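Side-chain contacts in MIP07328p (Drosophila melanogaster, PDB 6FKK), which probably acts as a repulsive axon guidance cue, a transmembrane semaphorin whose extracellular sema domain is expected to bind receptors on other cells: residues P275-G280 with L284-F289; V405-T410 with V415-N420. All coordinates share one frame; numbering follows the deposited sequence.

Contact 1 of 2, residues P275-G280 with L284-F289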
loop_
_atom_site.group_PDB
_atom_site.type_symbol
_atom_site.label_atom_id
_atom_site.label_comp_id
_atom_site.label_asym_id
_atom_site.label_seq_id
_atom_site.Cartn_x
_atom_site.Cartn_y
_atom_site.Cartn_z
ATOM N N PRO A 275 0.518 3.075 -4.554
ATOM C CA PRO A 275 -0.505 3.838 -5.278
ATOM C C PRO A 275 -0.775 3.212 -6.637
ATOM O O PRO A 275 -0.037 2.346 -7.113
ATOM C CB PRO A 275 0.112 5.234 -5.414
ATOM C CG PRO A 275 1.127 5.310 -4.329
ATOM C CD PRO A 275 1.664 3.919 -4.171
ATOM N N ILE A 276 -1.860 3.659 -7.272
ATOM C CA ILE A 276 -2.173 3.158 -8.603
ATOM C C ILE A 276 -1.064 3.557 -9.563
ATOM O O ILE A 276 -0.720 4.739 -9.691
ATOM C CB ILE A 276 -3.538 3.676 -9.078
ATOM C CG1 ILE A 276 -4.660 3.049 -8.252
ATOM C CG2 ILE A 276 -3.738 3.358 -10.552
ATOM C CD1 ILE A 276 -6.042 3.361 -8.778
ATOM N N VAL A 277 -0.488 2.565 -10.232
ATOM C CA VAL A 277 0.607 2.763 -11.173
ATOM C C VAL A 277 0.051 2.711 -12.588
ATOM O O VAL A 277 -0.783 1.854 -12.910
ATOM C CB VAL A 277 1.706 1.702 -10.964
ATOM C CG1 VAL A 277 2.712 1.737 -12.097
ATOM C CG2 VAL A 277 2.399 1.921 -9.631
ATOM N N GLU A 278 0.503 3.631 -13.435
ATOM C CA GLU A 278 0.076 3.690 -14.831
ATOM C C GLU A 278 1.176 3.075 -15.691
ATOM O O GLU A 278 2.179 3.726 -15.994
ATOM C CB GLU A 278 -0.228 5.126 -15.245
ATOM C CG GLU A 278 -1.385 5.759 -14.486
ATOM C CD GLU A 278 -2.722 5.100 -14.784
ATOM O OE1 GLU A 278 -2.853 4.450 -15.845
ATOM O OE2 GLU A 278 -3.646 5.234 -13.955
ATOM N N SER A 279 0.989 1.816 -16.075
ATOM C CA SER A 279 1.931 1.095 -16.930
ATOM C C SER A 279 1.253 0.917 -18.285
ATOM O O SER A 279 0.501 -0.036 -18.501
ATOM C CB SER A 279 2.334 -0.250 -16.314
ATOM O OG SER A 279 2.898 -0.088 -15.023
ATOM N N GLY A 280 1.523 1.846 -19.197
ATOM C CA GLY A 280 0.869 1.803 -20.492
ATOM C C GLY A 280 -0.618 2.066 -20.358
ATOM O O GLY A 280 -1.055 2.973 -19.642
ATOM N N LEU A 284 -2.309 -0.367 -12.536
ATOM C CA LEU A 284 -1.852 -1.468 -11.702
ATOM C C LEU A 284 -1.745 -1.042 -10.245
ATOM O O LEU A 284 -1.506 0.129 -9.933
ATOM C CB LEU A 284 -0.493 -1.990 -12.175
ATOM C CG LEU A 284 -0.477 -3.209 -13.100
ATOM C CD1 LEU A 284 -1.457 -3.048 -14.257
ATOM C CD2 LEU A 284 0.935 -3.451 -13.615
ATOM N N ILE A 285 -1.922 -2.016 -9.355
ATOM C CA ILE A 285 -1.682 -1.854 -7.926
ATOM C C ILE A 285 -0.774 -2.992 -7.485
ATOM O O ILE A 285 -1.150 -4.166 -7.590
ATOM C CB ILE A 285 -2.985 -1.855 -7.107
ATOM C CG1 ILE A 285 -3.806 -0.595 -7.391
ATOM C CG2 ILE A 285 -2.680 -1.963 -5.623
ATOM C CD1 ILE A 285 -5.055 -0.479 -6.541
ATOM N N TYR A 286 0.421 -2.650 -7.014
ATOM C CA TYR A 286 1.366 -3.638 -6.518
ATOM C C TYR A 286 1.190 -3.814 -5.016
ATOM O O TYR A 286 1.058 -2.835 -4.276
ATOM C CB TYR A 286 2.803 -3.220 -6.833
ATOM C CG TYR A 286 3.124 -3.163 -8.310
ATOM C CD1 TYR A 286 2.785 -2.055 -9.074
ATOM C CD2 TYR A 286 3.779 -4.213 -8.938
ATOM C CE1 TYR A 286 3.083 -1.997 -10.421
ATOM C CE2 TYR A 286 4.080 -4.163 -10.285
ATOM C CZ TYR A 286 3.731 -3.054 -11.021
ATOM O OH TYR A 286 4.030 -3.001 -12.363
ATOM N N ALA A 287 1.191 -5.067 -4.571
ATOM C CA ALA A 287 0.961 -5.381 -3.169
ATOM C C ALA A 287 1.958 -6.426 -2.696
ATOM O O ALA A 287 2.487 -7.213 -3.484
ATOM C CB ALA A 287 -0.469 -5.877 -2.931
ATOM N N VAL A 288 2.198 -6.425 -1.387
ATOM C CA VAL A 288 3.106 -7.360 -0.735
ATOM C C VAL A 288 2.289 -8.305 0.132
ATOM O O VAL A 288 1.460 -7.859 0.934
ATOM C CB VAL A 288 4.162 -6.620 0.103
ATOM C CG1 VAL A 288 4.915 -7.598 0.982
ATOM C CG2 VAL A 288 5.117 -5.872 -0.806
ATOM N N PHE A 289 2.522 -9.604 -0.027
ATOM C CA PHE A 289 1.807 -10.634 0.712
ATOM C C PHE A 289 2.793 -11.527 1.454
ATOM O O PHE A 289 3.887 -11.808 0.955
ATOM C CB PHE A 289 0.950 -11.498 -0.220
ATOM C CG PHE A 289 -0.152 -10.751 -0.913
ATOM C CD1 PHE A 289 0.111 -9.975 -2.029
ATOM C CD2 PHE A 289 -1.460 -10.852 -0.464
ATOM C CE1 PHE A 289 -0.904 -9.298 -2.674
ATOM C CE2 PHE A 289 -2.481 -10.175 -1.106
ATOM C CZ PHE A 289 -2.202 -9.397 -2.211
#
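Val277 and Leu284 face each other as an antiparallel hydrogen-bonded pair in the beta hairpin of strands 265-279 and 282-290 of the sema domain, and two backbone bonds join them. Val277 N gives its hydrogen to Leu284 O at 2.7 Å, and Leu284 N returns one to Val277 O at the same distance. Leu284 O also receives a CA-H...O contact from Ile276 CA at 3.4 Å. On the side of the sheet that carries Val277 and Leu284, the valine lies at the edge of the Tyr286 ring, with its CB in the ring plane, 4.0 Å from Tyr286 CE1. CG2 of the valine also reaches Tyr286 CD1, and the two side chains cross at about a right angle. Ile276 and Ile285 meet separately, through their CG1 atoms at 3.8 Å; in both, CG1 is anti to the carbonyl carbon (chi1 -69°), which brings the two ethyl arms together. Farther out, Ser279 OG lies 4.1 Å from Leu284 CD2. Ser279 OG and Tyr286 OH do not bond to each other, but both hydrogen-bond to OD2 of Asp404, on strand 402-410 of the adjacent sheet, and Val277 also packs on Pro393 of strand 386-396. One carboxylate oxygen thus engages hydroxyls from both hairpin strands, which would help fix the tyrosine ring against the valine and probably stabilises negative charge on the aspartate.

Contact 2 of 2, residues V405-T410 with V415-N420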
loop_
_atom_site.group_PDB
_atom_site.type_symbol
_atom_site.label_atom_id
_atom_site.label_comp_id
_atom_site.label_asym_id
_atom_site.label_seq_id
_atom_site.Cartn_x
_atom_site.Cartn_y
_atom_site.Cartn_z
ATOM N N VAL A 405 10.310 -0.635 -12.495
ATOM C CA VAL A 405 11.293 -1.015 -11.487
ATOM C C VAL A 405 10.590 -1.056 -10.136
ATOM O O VAL A 405 10.093 -0.034 -9.653
ATOM C CB VAL A 405 12.481 -0.045 -11.467
ATOM C CG1 VAL A 405 13.525 -0.512 -10.463
ATOM C CG2 VAL A 405 13.083 0.065 -12.856
ATOM N N ILE A 406 10.541 -2.238 -9.532
ATOM C CA ILE A 406 9.773 -2.470 -8.316
ATOM C C ILE A 406 10.722 -2.513 -7.128
ATOM O O ILE A 406 11.729 -3.233 -7.149
ATOM C CB ILE A 406 8.956 -3.768 -8.418
ATOM C CG1 ILE A 406 8.001 -3.689 -9.610
ATOM C CG2 ILE A 406 8.194 -4.017 -7.129
ATOM C CD1 ILE A 406 7.479 -5.030 -10.063
ATOM N N TYR A 407 10.398 -1.750 -6.089
ATOM C CA TYR A 407 11.184 -1.691 -4.868
ATOM C C TYR A 407 10.397 -2.325 -3.728
ATOM O O TYR A 407 9.198 -2.072 -3.575
ATOM C CB TYR A 407 11.544 -0.246 -4.514
ATOM C CG TYR A 407 12.395 0.455 -5.552
ATOM C CD1 TYR A 407 11.835 0.937 -6.727
ATOM C CD2 TYR A 407 13.755 0.643 -5.352
ATOM C CE1 TYR A 407 12.607 1.578 -7.676
ATOM C CE2 TYR A 407 14.534 1.286 -6.296
ATOM C CZ TYR A 407 13.956 1.749 -7.456
ATOM O OH TYR A 407 14.726 2.390 -8.400
ATOM N N SER A 408 11.075 -3.145 -2.931
ATOM C CA SER A 408 10.430 -3.830 -1.823
ATOM C C SER A 408 11.367 -3.851 -0.624
ATOM O O SER A 408 12.566 -4.101 -0.768
ATOM C CB SER A 408 10.032 -5.260 -2.210
ATOM O OG SER A 408 9.285 -5.879 -1.179
ATOM N N GLY A 409 10.813 -3.583 0.556
ATOM C CA GLY A 409 11.592 -3.604 1.778
ATOM C C GLY A 409 11.255 -4.778 2.676
ATOM O O GLY A 409 10.209 -5.412 2.510
ATOM N N THR A 410 12.128 -5.073 3.635
ATOM C CA THR A 410 11.960 -6.207 4.531
ATOM C C THR A 410 11.930 -5.736 5.981
ATOM O O THR A 410 12.288 -4.600 6.302
ATOM C CB THR A 410 13.087 -7.233 4.344
ATOM O OG1 THR A 410 14.314 -6.699 4.860
ATOM C CG2 THR A 410 13.270 -7.563 2.873
ATOM N N VAL A 415 16.550 -3.782 0.985
ATOM C CA VAL A 415 15.748 -3.273 -0.120
ATOM C C VAL A 415 16.099 -4.070 -1.367
ATOM O O VAL A 415 17.281 -4.276 -1.664
ATOM C CB VAL A 415 15.983 -1.769 -0.351
ATOM C CG1 VAL A 415 15.277 -1.310 -1.619
ATOM C CG2 VAL A 415 15.507 -0.968 0.853
ATOM N N THR A 416 15.077 -4.518 -2.093
ATOM C CA THR A 416 15.252 -5.333 -3.288
ATOM C C THR A 416 14.675 -4.600 -4.491
ATOM O O THR A 416 13.484 -4.270 -4.509
ATOM C CB THR A 416 14.579 -6.698 -3.125
ATOM O OG1 THR A 416 15.223 -7.433 -2.077
ATOM C CG2 THR A 416 14.664 -7.491 -4.420
ATOM N N LYS A 417 15.520 -4.345 -5.486
ATOM C CA LYS A 417 15.084 -3.866 -6.790
ATOM C C LYS A 417 14.922 -5.054 -7.728
ATOM O O LYS A 417 15.739 -5.979 -7.713
ATOM C CB LYS A 417 16.093 -2.888 -7.396
ATOM C CG LYS A 417 16.458 -1.687 -6.547
ATOM C CD LYS A 417 17.598 -0.923 -7.213
ATOM C CE LYS A 417 17.877 0.409 -6.537
ATOM N NZ LYS A 417 18.238 0.266 -5.100
ATOM N N PHE A 418 13.875 -5.023 -8.549
ATOM C CA PHE A 418 13.711 -6.053 -9.566
ATOM C C PHE A 418 12.747 -5.570 -10.637
ATOM O O PHE A 418 11.907 -4.697 -10.401
ATOM C CB PHE A 418 13.225 -7.381 -8.966
ATOM C CG PHE A 418 11.781 -7.374 -8.536
ATOM C CD1 PHE A 418 11.427 -6.981 -7.256
ATOM C CD2 PHE A 418 10.783 -7.787 -9.405
ATOM C CE1 PHE A 418 10.103 -6.985 -6.857
ATOM C CE2 PHE A 418 9.459 -7.790 -9.012
ATOM C CZ PHE A 418 9.119 -7.390 -7.736
ATOM N N ILE A 419 12.886 -6.158 -11.826
ATOM C CA ILE A 419 11.956 -5.964 -12.930
ATOM C C ILE A 419 11.507 -7.336 -13.414
ATOM O O ILE A 419 12.080 -8.366 -13.056
ATOM C CB ILE A 419 12.570 -5.153 -14.090
ATOM C CG1 ILE A 419 13.726 -5.926 -14.726
ATOM C CG2 ILE A 419 13.029 -3.784 -13.605
ATOM C CD1 ILE A 419 14.276 -5.279 -15.977
ATOM N N ASN A 420 10.465 -7.339 -14.239
ATOM C CA ASN A 420 9.905 -8.566 -14.787
ATOM C C ASN A 420 10.045 -8.568 -16.300
ATOM O O ASN A 420 9.861 -7.536 -16.953
ATOM C CB ASN A 420 8.431 -8.726 -14.402
ATOM C CG ASN A 420 8.239 -8.983 -12.921
ATOM O OD1 ASN A 420 7.610 -8.193 -12.220
ATOM N ND2 ASN A 420 8.779 -10.097 -12.440
#
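A beta hairpin of strands 402-410 and 414-423 forms the middle of a four-stranded antiparallel sheet in the sema domain, and segments 405-410 and 415-420 pair within it. Ile406 and Phe418 form one hydrogen-bonded pair, with Ile406 N to Phe418 O at 2.9 Å; Ser408 and Thr416 form the next, with Thr416 N to Ser408 O also at 2.9 Å. Between them, Lys417 CA sends a CA-H...O contact to Ile406 O. On the Ile406 side of the sheet, the phenylalanine ring leans across to its partner on the other strand: Phe418 CG sits between the backbone N and the carbonyl carbon (chi1 73°). This brings one ring face onto Ile406 CB, a CH-pi contact 3.9 Å from the ring centroid, while Ile406 CG2 approaches Phe418 CE1 at 3.5 Å. On the other side, the lysine chain runs obliquely past the tyrosine, Lys417 CE lying 3.5 Å from Tyr407 CE2. Their polar ends are held by outside partners close together in the chain, Tyr407 OH by Leu475 O and Lys417 NZ by His477 NE2. Such a hairpin, flanked by strands 386-396 and 432-442, is the central pair of strands in a four-stranded blade, as in the beta-propeller of sema domains.

Contact 1 comes first along the chain and closes before contact 2 opens; their centres lie about 13 Å apart. Both are antiparallel hairpins within the sema domain, but in different sheets: 275-280 with 284-289 belongs to the mixed sheet containing strands 265-279 and 282-290, 405-410 with 415-420 to the four-stranded sheet of 386-396 to 432-442. The sheets meet directly where Tyr286 CE2 packs on Ile406 CD1 at 3.5 Å, and Val288 CG2 lies 4.2 Å from Ser408 OG. Strand 386-396 also touches side chains of both hairpins. The pair therefore marks an interface between neighbouring sheets of the beta-propeller, where Asp404, next to Val405 on strand 402-410, adds a polar tie to contact 1.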